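PDB 6IEV: designed protein from Trypanosoma brucei, which is of unknown function but adopts a thioredoxin-like fold and, having no cysteine, probably lacks the dithiol redox chemistry of natural thioredoxins. Local coordinates for residues E29-A34 and I43-P48; K62-E65 and D71-S74; F95-G100 and R116-E121. All coordinates share one frame; numbering follows the deposited sequence.

In the fold
From the N terminus, helix 28-35 comes first, and contact 1 closes the short loop that returns it to strand 40-46 in the middle of the sheet. The chain then runs through helix 53-66, whose last turn meets the following strand 70-76 in contact 2, so that a second short loop is closed. Contact 3 closes a wider one, over the turn and strand 102-108, when helix 112-123 reaches back to strand 94-99. The three loops follow in series, without nesting or crossing. Strand 40-46 lies between strands 70-76 and 94-99 and bonds to both. Helix 28-35 covers one face of this sheet; helices 53-66 and 112-123 cover the other.

Contact 1: E29-A34 and I43-P48; sequences EELREA and IVFTLP
Ile43 O accepts a probable hydrogen bond from Val96 N, one of the bonds that tie strand 40-46 to strand 94-99, while the Ile43 side chain reaches out to Leu31. On the other edge of the same strand, Val44 N points to Tyr73 O, another probable hydrogen bond. The contact itself is wholly apolar and hinges on one residue of helix 28-35. Leu31 comes down from the helix with CG anti to its backbone N (chi1 179°), which carries both methyls toward the sheet, each to a different partner. Leu31 CD1 meets the far end of the isoleucine, 4.0 Å from Ile43 CD1, with Ile43 CG1 only slightly farther off. Leu31 CD2 approaches the aromatic ring obliquely, 4.3 Å from Phe45 CZ. This is the first helix-on-sheet layer of the thioredoxin fold: Ile43 and Phe45, two apart on central strand 40-46, lie on the side of the sheet that helix 28-35 covers, and Val44 between them packs on Ile56 and Leu60 of helix 53-66 across the sheet. Phe45 is not aimed straight at the helix from its CB; with chi1 at -67° its ring is carried over to Leu31, and Phe45 CE1 rests 3.7 Å from Val96 CG2. Val75 of the adjoining strand touches both Leu31 and Ile43, and Ile89 packs on Phe45, so the leucine is buried among side chains of two neighbouring strands. Next to Leu31 in the helix, Glu30 turns back to the preceding chain, where OE1 bonds to His23 NE2 and OE2 to Met26 N.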
loop_
_atom_site.group_PDB
_atom_site.type_symbol
_atom_site.label_atom_id
_atom_site.label_comp_id
_atom_site.label_asym_id
_atom_site.label_seq_id
_atom_site.Cartn_x
_atom_site.Cartn_y
_atom_site.Cartn_z
ATOM N N GLU A 29 7.330 16.220 -25.813
ATOM C CA GLU A 29 8.278 15.202 -26.241
ATOM C C GLU A 29 8.755 14.357 -25.061
ATOM O O GLU A 29 8.839 13.129 -25.162
ATOM C CB GLU A 29 9.479 15.845 -26.936
ATOM C CG GLU A 29 10.494 14.824 -27.416
ATOM C CD GLU A 29 9.878 13.818 -28.387
ATOM O OE1 GLU A 29 9.001 14.229 -29.188
ATOM O OE2 GLU A 29 10.251 12.619 -28.332
ATOM N N GLU A 30 9.044 14.984 -23.924
ATOM C CA GLU A 30 9.403 14.191 -22.756
ATOM C C GLU A 30 8.239 13.313 -22.324
ATOM O O GLU A 30 8.429 12.144 -21.987
ATOM C CB GLU A 30 9.845 15.091 -21.605
ATOM C CG GLU A 30 10.209 14.295 -20.354
ATOM C CD GLU A 30 10.479 15.191 -19.147
ATOM O OE1 GLU A 30 11.047 14.704 -18.159
ATOM O OE2 GLU A 30 10.110 16.383 -19.178
ATOM N N LEU A 31 7.021 13.852 -22.348
ATOM C CA LEU A 31 5.868 13.092 -21.879
ATOM C C LEU A 31 5.583 11.888 -22.775
ATOM O O LEU A 31 5.233 10.812 -22.282
ATOM C CB LEU A 31 4.644 14.010 -21.793
ATOM C CG LEU A 31 3.319 13.392 -21.339
ATOM C CD1 LEU A 31 3.521 12.498 -20.117
ATOM C CD2 LEU A 31 2.320 14.480 -21.031
ATOM N N ARG A 32 5.719 12.050 -24.095
ATOM C CA ARG A 32 5.441 10.938 -25.000
ATOM C C ARG A 32 6.476 9.828 -24.877
ATOM O O ARG A 32 6.126 8.647 -24.937
ATOM C CB ARG A 32 5.374 11.434 -26.441
ATOM C CG ARG A 32 4.172 12.308 -26.725
ATOM C CD ARG A 32 4.123 12.712 -28.194
ATOM N NE ARG A 32 3.865 11.588 -29.092
ATOM C CZ ARG A 32 3.818 11.691 -30.418
ATOM N NH1 ARG A 32 4.007 12.872 -31.012
ATOM N NH2 ARG A 32 3.574 10.612 -31.151
ATOM N N GLU A 33 7.749 10.180 -24.689
ATOM C CA GLU A 33 8.757 9.145 -24.477
ATOM C C GLU A 33 8.575 8.453 -23.134
ATOM O O GLU A 33 8.934 7.281 -22.993
ATOM C CB GLU A 33 10.168 9.724 -24.617
ATOM C CG GLU A 33 10.714 9.586 -26.046
ATOM C CD GLU A 33 12.188 9.175 -26.115
ATOM O OE1 GLU A 33 13.069 10.004 -25.785
ATOM O OE2 GLU A 33 12.462 8.018 -26.514
ATOM N N ALA A 34 8.071 9.157 -22.126
ATOM C CA ALA A 34 7.818 8.517 -20.843
ATOM C C ALA A 34 6.690 7.500 -20.943
ATOM O O ALA A 34 6.819 6.368 -20.473
ATOM C CB ALA A 34 7.487 9.571 -19.788
ATOM N N ILE A 43 -0.733 10.364 -15.099
ATOM C CA ILE A 43 -0.370 11.757 -15.349
ATOM C C ILE A 43 -1.463 12.647 -14.787
ATOM O O ILE A 43 -2.640 12.470 -15.113
ATOM C CB ILE A 43 -0.176 12.048 -16.848
ATOM C CG1 ILE A 43 0.656 10.949 -17.497
ATOM C CG2 ILE A 43 0.447 13.429 -17.056
ATOM C CD1 ILE A 43 0.184 10.638 -18.908
ATOM N N VAL A 44 -1.081 13.590 -13.949
ATOM C CA VAL A 44 -2.003 14.599 -13.464
ATOM C C VAL A 44 -1.736 15.887 -14.243
ATOM O O VAL A 44 -0.586 16.338 -14.351
ATOM C CB VAL A 44 -1.873 14.810 -11.945
ATOM C CG1 VAL A 44 -0.542 15.421 -11.568
ATOM C CG2 VAL A 44 -2.999 15.682 -11.446
ATOM N N PHE A 45 -2.788 16.436 -14.839
ATOM C CA PHE A 45 -2.742 17.727 -15.523
ATOM C C PHE A 45 -3.347 18.768 -14.596
ATOM O O PHE A 45 -4.546 18.713 -14.318
ATOM C CB PHE A 45 -3.539 17.681 -16.833
ATOM C CG PHE A 45 -2.939 16.792 -17.883
ATOM C CD1 PHE A 45 -3.140 15.414 -17.849
ATOM C CD2 PHE A 45 -2.167 17.333 -18.907
ATOM C CE1 PHE A 45 -2.578 14.589 -18.820
ATOM C CE2 PHE A 45 -1.607 16.527 -19.875
ATOM C CZ PHE A 45 -1.803 15.153 -19.836
ATOM N N THR A 46 -2.545 19.749 -14.176
ATOM C CA THR A 46 -2.961 20.713 -13.163
ATOM C C THR A 46 -2.641 22.132 -13.600
ATOM O O THR A 46 -2.033 22.369 -14.645
ATOM C CB THR A 46 -2.284 20.480 -11.807
ATOM O OG1 THR A 46 -0.866 20.650 -11.949
ATOM C CG2 THR A 46 -2.587 19.111 -11.291
ATOM N N LEU A 47 -3.091 23.071 -12.771
ATOM C CA LEU A 47 -2.761 24.488 -12.762
ATOM C C LEU A 47 -1.846 24.801 -11.587
ATOM O O LEU A 47 -1.770 24.018 -10.633
ATOM C CB LEU A 47 -4.039 25.330 -12.713
ATOM C CG LEU A 47 -4.540 25.425 -14.154
ATOM C CD1 LEU A 47 -5.782 26.300 -14.274
ATOM C CD2 LEU A 47 -3.420 25.909 -15.085
ATOM N N PRO A 48 -1.100 25.933 -11.623
ATOM C CA PRO A 48 0.040 26.080 -10.705
ATOM C C PRO A 48 -0.317 25.909 -9.238
ATOM O O PRO A 48 0.165 24.951 -8.615
ATOM C CB PRO A 48 0.533 27.508 -10.985
ATOM C CG PRO A 48 -0.622 28.190 -11.667
ATOM C CD PRO A 48 -1.243 27.116 -12.489
#

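Contact 2: K62-E65 and D71-S74; sequences KLAE and DTYS
Helix segment 62-65 and strand segment 71-74 run in opposite senses, and their backbones come close where the chain turns back: the CA atoms of Ala64 and Asp71 are 6.2 Å apart. Ala64 brings only a methyl to this close approach. Its CB points at Thr72 and sits across the fork of that side chain, 3.8 Å from OG1 and 3.9 Å from CG2. Thr72 holds OG1 between its own backbone N and carbonyl carbon (chi1 63°), which puts CG2 anti to the carbonyl carbon, where Leu63 can also meet it. CD2 of Leu63 lies 4.1 Å from CG2 of Thr72, the two side chains crossing at a slant. Together the segments form the closing half of a right-handed beta-alpha-beta crossover, strand 40-46, helix 53-66 and strand 70-76, the beta-alpha-beta half of the thioredoxin-fold core. Leu60, one turn earlier in the helix, also packs on Thr72, and Ser21 touches both Ala64 and Thr72 from the N-terminal chain. Asp71 directs its CB away from the helix, and its OD2 makes a salt bridge to NE of Arg39.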
loop_
_atom_site.group_PDB
_atom_site.type_symbol
_atom_site.label_atom_id
_atom_site.label_comp_id
_atom_site.label_asym_id
_atom_site.label_seq_id
_atom_site.Cartn_x
_atom_site.Cartn_y
_atom_site.Cartn_z
ATOM N N LYS A 62 2.420 8.968 -2.807
ATOM C CA LYS A 62 2.196 7.703 -2.096
ATOM C C LYS A 62 1.782 6.606 -3.052
ATOM O O LYS A 62 2.164 5.443 -2.888
ATOM C CB LYS A 62 1.144 7.842 -0.996
ATOM C CG LYS A 62 1.491 7.023 0.278
ATOM C CD LYS A 62 0.853 5.632 0.302
ATOM C CE LYS A 62 0.862 5.025 1.711
ATOM N NZ LYS A 62 2.193 4.450 2.090
ATOM N N LEU A 63 0.990 6.952 -4.054
ATOM C CA LEU A 63 0.537 5.925 -4.972
ATOM C C LEU A 63 1.700 5.355 -5.773
ATOM O O LEU A 63 1.656 4.190 -6.182
ATOM C CB LEU A 63 -0.559 6.510 -5.864
ATOM C CG LEU A 63 -1.281 5.620 -6.863
ATOM C CD1 LEU A 63 -2.663 6.193 -7.075
ATOM C CD2 LEU A 63 -0.527 5.576 -8.179
ATOM N N ALA A 64 2.750 6.148 -6.010
ATOM C CA ALA A 64 3.916 5.586 -6.683
ATOM C C ALA A 64 4.689 4.670 -5.748
ATOM O O ALA A 64 5.335 3.713 -6.197
ATOM C CB ALA A 64 4.833 6.702 -7.191
ATOM N N GLU A 65 4.653 4.972 -4.448
ATOM C CA GLU A 65 5.366 4.153 -3.476
ATOM C C GLU A 65 4.702 2.795 -3.311
ATOM O O GLU A 65 5.388 1.772 -3.231
ATOM C CB GLU A 65 5.428 4.887 -2.135
ATOM C CG GLU A 65 6.177 6.221 -2.177
ATOM C CD GLU A 65 6.136 6.976 -0.850
ATOM O OE1 GLU A 65 6.832 8.006 -0.723
ATOM O OE2 GLU A 65 5.413 6.542 0.070
ATOM N N ASP A 71 4.314 4.500 -12.843
ATOM C CA ASP A 71 5.017 5.777 -12.797
ATOM C C ASP A 71 4.009 6.917 -12.810
ATOM O O ASP A 71 2.977 6.843 -13.479
ATOM C CB ASP A 71 6.009 5.905 -13.961
ATOM C CG ASP A 71 7.066 4.773 -13.965
ATOM O OD1 ASP A 71 7.732 4.550 -12.922
ATOM O OD2 ASP A 71 7.228 4.112 -15.017
ATOM N N THR A 72 4.289 7.949 -12.028
ATOM C CA THR A 72 3.384 9.072 -11.886
ATOM C C THR A 72 4.060 10.323 -12.423
ATOM O O THR A 72 5.260 10.528 -12.215
ATOM C CB THR A 72 2.952 9.260 -10.412
ATOM O OG1 THR A 72 4.086 9.573 -9.584
ATOM C CG2 THR A 72 2.273 7.981 -9.882
ATOM N N TYR A 73 3.266 11.176 -13.076
ATOM C CA TYR A 73 3.772 12.376 -13.729
ATOM C C TYR A 73 2.825 13.537 -13.468
ATOM O O TYR A 73 1.623 13.347 -13.249
ATOM C CB TYR A 73 3.949 12.168 -15.246
ATOM C CG TYR A 73 4.882 11.012 -15.591
ATOM C CD1 TYR A 73 6.269 11.192 -15.619
ATOM C CD2 TYR A 73 4.377 9.741 -15.877
ATOM C CE1 TYR A 73 7.126 10.153 -15.933
ATOM C CE2 TYR A 73 5.231 8.684 -16.185
ATOM C CZ TYR A 73 6.600 8.899 -16.215
ATOM O OH TYR A 73 7.448 7.868 -16.536
ATOM N N SER A 74 3.395 14.738 -13.504
ATOM C CA SER A 74 2.686 15.988 -13.288
ATOM C C SER A 74 2.925 16.921 -14.475
ATOM O O SER A 74 4.074 17.168 -14.857
ATOM C CB SER A 74 3.197 16.660 -12.004
ATOM O OG SER A 74 2.329 17.704 -11.617
#

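Contact 3: F95-G100 and R116-E121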
loop_
_atom_site.group_PDB
_atom_site.type_symbol
_atom_site.label_atom_id
_atom_site.label_comp_id
_atom_site.label_asym_id
_atom_site.label_seq_id
_atom_site.Cartn_x
_atom_site.Cartn_y
_atom_site.Cartn_z
ATOM N N PHE A 95 -6.677 13.388 -14.318
ATOM C CA PHE A 95 -5.748 12.278 -14.313
ATOM C C PHE A 95 -5.940 11.441 -15.565
ATOM O O PHE A 95 -7.069 11.123 -15.934
ATOM C CB PHE A 95 -5.973 11.413 -13.078
ATOM C CG PHE A 95 -5.704 12.126 -11.790
ATOM C CD1 PHE A 95 -4.428 12.139 -11.256
ATOM C CD2 PHE A 95 -6.722 12.793 -11.118
ATOM C CE1 PHE A 95 -4.164 12.793 -10.070
ATOM C CE2 PHE A 95 -6.471 13.448 -9.925
ATOM C CZ PHE A 95 -5.188 13.454 -9.404
ATOM N N VAL A 96 -4.836 11.053 -16.193
ATOM C CA VAL A 96 -4.846 10.147 -17.335
ATOM C C VAL A 96 -3.996 8.931 -16.989
ATOM O O VAL A 96 -2.906 9.071 -16.418
ATOM C CB VAL A 96 -4.311 10.829 -18.605
ATOM C CG1 VAL A 96 -4.188 9.816 -19.737
ATOM C CG2 VAL A 96 -5.220 12.014 -19.011
ATOM N N ILE A 97 -4.500 7.744 -17.300
ATOM C CA ILE A 97 -3.753 6.510 -17.099
ATOM C C ILE A 97 -3.394 5.943 -18.461
ATOM O O ILE A 97 -4.279 5.715 -19.292
ATOM C CB ILE A 97 -4.545 5.496 -16.262
ATOM C CG1 ILE A 97 -4.964 6.148 -14.948
ATOM C CG2 ILE A 97 -3.698 4.257 -15.996
ATOM C CD1 ILE A 97 -5.848 5.268 -14.093
ATOM N N GLU A 98 -2.105 5.685 -18.678
ATOM C CA GLU A 98 -1.618 5.233 -19.968
ATOM C C GLU A 98 -0.745 4.000 -19.808
ATOM O O GLU A 98 -0.116 3.789 -18.767
ATOM C CB GLU A 98 -0.819 6.326 -20.673
ATOM C CG GLU A 98 -1.675 7.496 -21.148
ATOM C CD GLU A 98 -1.362 7.911 -22.571
ATOM O OE1 GLU A 98 -2.314 8.127 -23.352
ATOM O OE2 GLU A 98 -0.165 8.020 -22.906
ATOM N N LYS A 99 -0.683 3.206 -20.871
ATOM C CA LYS A 99 0.245 2.088 -20.953
ATOM C C LYS A 99 0.599 1.893 -22.416
ATOM O O LYS A 99 -0.295 1.869 -23.265
ATOM C CB LYS A 99 -0.365 0.814 -20.361
ATOM C CG LYS A 99 0.487 -0.428 -20.513
ATOM C CD LYS A 99 0.001 -1.536 -19.579
ATOM C CE LYS A 99 0.181 -2.917 -20.211
ATOM N NZ LYS A 99 1.614 -3.285 -20.391
ATOM N N GLY A 100 1.891 1.833 -22.713
ATOM C CA GLY A 100 2.317 1.709 -24.103
ATOM C C GLY A 100 1.740 2.765 -25.020
ATOM O O GLY A 100 1.358 2.461 -26.161
ATOM N N ARG A 116 -7.278 6.142 -7.357
ATOM C CA ARG A 116 -6.788 4.850 -6.873
ATOM C C ARG A 116 -7.779 3.728 -7.185
ATOM O O ARG A 116 -7.381 2.644 -7.632
ATOM C CB ARG A 116 -6.483 4.928 -5.380
ATOM C CG ARG A 116 -5.715 3.710 -4.890
ATOM C CD ARG A 116 -5.226 3.915 -3.484
ATOM N NE ARG A 116 -4.470 2.753 -3.019
ATOM C CZ ARG A 116 -3.710 2.737 -1.928
ATOM N NH1 ARG A 116 -3.587 3.823 -1.175
ATOM N NH2 ARG A 116 -3.073 1.627 -1.588
ATOM N N VAL A 117 -9.076 3.974 -6.972
ATOM C CA VAL A 117 -10.086 2.957 -7.278
ATOM C C VAL A 117 -10.043 2.597 -8.753
ATOM O O VAL A 117 -10.044 1.417 -9.128
ATOM C CB VAL A 117 -11.482 3.444 -6.859
ATOM C CG1 VAL A 117 -12.529 2.473 -7.341
ATOM C CG2 VAL A 117 -11.549 3.618 -5.351
ATOM N N THR A 118 -9.990 3.614 -9.615
ATOM C CA THR A 118 -9.945 3.369 -11.052
ATOM C C THR A 118 -8.712 2.568 -11.428
ATOM O O THR A 118 -8.779 1.641 -12.250
ATOM C CB THR A 118 -9.941 4.701 -11.807
ATOM O OG1 THR A 118 -11.062 5.489 -11.399
ATOM C CG2 THR A 118 -9.967 4.467 -13.314
ATOM N N LEU A 119 -7.566 2.927 -10.844
ATOM C CA LEU A 119 -6.327 2.227 -11.153
ATOM C C LEU A 119 -6.399 0.779 -10.700
ATOM O O LEU A 119 -5.987 -0.127 -11.432
ATOM C CB LEU A 119 -5.144 2.955 -10.507
ATOM C CG LEU A 119 -3.809 2.217 -10.621
ATOM C CD1 LEU A 119 -3.473 1.970 -12.087
ATOM C CD2 LEU A 119 -2.694 2.956 -9.869
ATOM N N ASP A 120 -6.954 0.536 -9.506
ATOM C CA ASP A 120 -7.074 -0.839 -9.018
ATOM C C ASP A 120 -7.927 -1.681 -9.962
ATOM O O ASP A 120 -7.586 -2.831 -10.273
ATOM C CB ASP A 120 -7.678 -0.844 -7.610
ATOM C CG ASP A 120 -6.672 -0.481 -6.536
ATOM O OD1 ASP A 120 -5.461 -0.706 -6.753
ATOM O OD2 ASP A 120 -7.097 0.009 -5.468
ATOM N N GLU A 121 -9.011 -1.096 -10.467
ATOM C CA GLU A 121 -9.890 -1.793 -11.394
ATOM C C GLU A 121 -9.196 -2.059 -12.727
ATOM O O GLU A 121 -9.446 -3.088 -13.367
ATOM C CB GLU A 121 -11.149 -0.951 -11.578
ATOM C CG GLU A 121 -12.316 -1.610 -12.254
ATOM C CD GLU A 121 -13.118 -0.611 -13.071
ATOM O OE1 GLU A 121 -14.267 -0.939 -13.436
ATOM O OE2 GLU A 121 -12.595 0.492 -13.368
#
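The C-terminal half of the thioredoxin fold is a beta-hairpin, strands 94-99 and 102-108, followed by helix 112-123, and this contact lays that helix against the first strand of the hairpin. Ile97 is the residue that reaches across. Its chain is extended, CD1 anti to CA (chi2 175°), and this terminal methyl of Ile97 ends at the helix backbone, 4.3 Å from both CA and CB of Leu119. The same CD1 of Ile97 lies 4.3 Å from CG2 of Thr118, so a single methyl bridges two successive helical residues. The nearest pair of CA atoms, Ile97 and Leu119, is 7.8 Å apart. The hydroxyl of Thr118 is engaged elsewhere: with chi1 at -55° OG1 hydrogen-bonds to Lys114 O, and CG2, anti to the backbone N, is the branch that meets Ile97. Within the helix, Asp120 N bonds to Arg116 O at 2.9 Å and Glu121 N to Val117 O at 3.0 Å, keeping the main chain regular where Ile97 rests on it. Leu115 and Leu122, about a turn before and after, also touch Ile97. The outer side of the helix meets a neighbouring subunit: Arg116 forms salt bridges through NE to Asp111 and through NH2 to Asp113 of that chain. Inside the subunit, Leu119 CD2 packs on Leu63 CD2 of helix 53-66 at 3.8 Å, so the two helices lie side by side on one face of the sheet, while Val96 and Glu98 project from strand 94-99 to the other face, the side of helix 28-35.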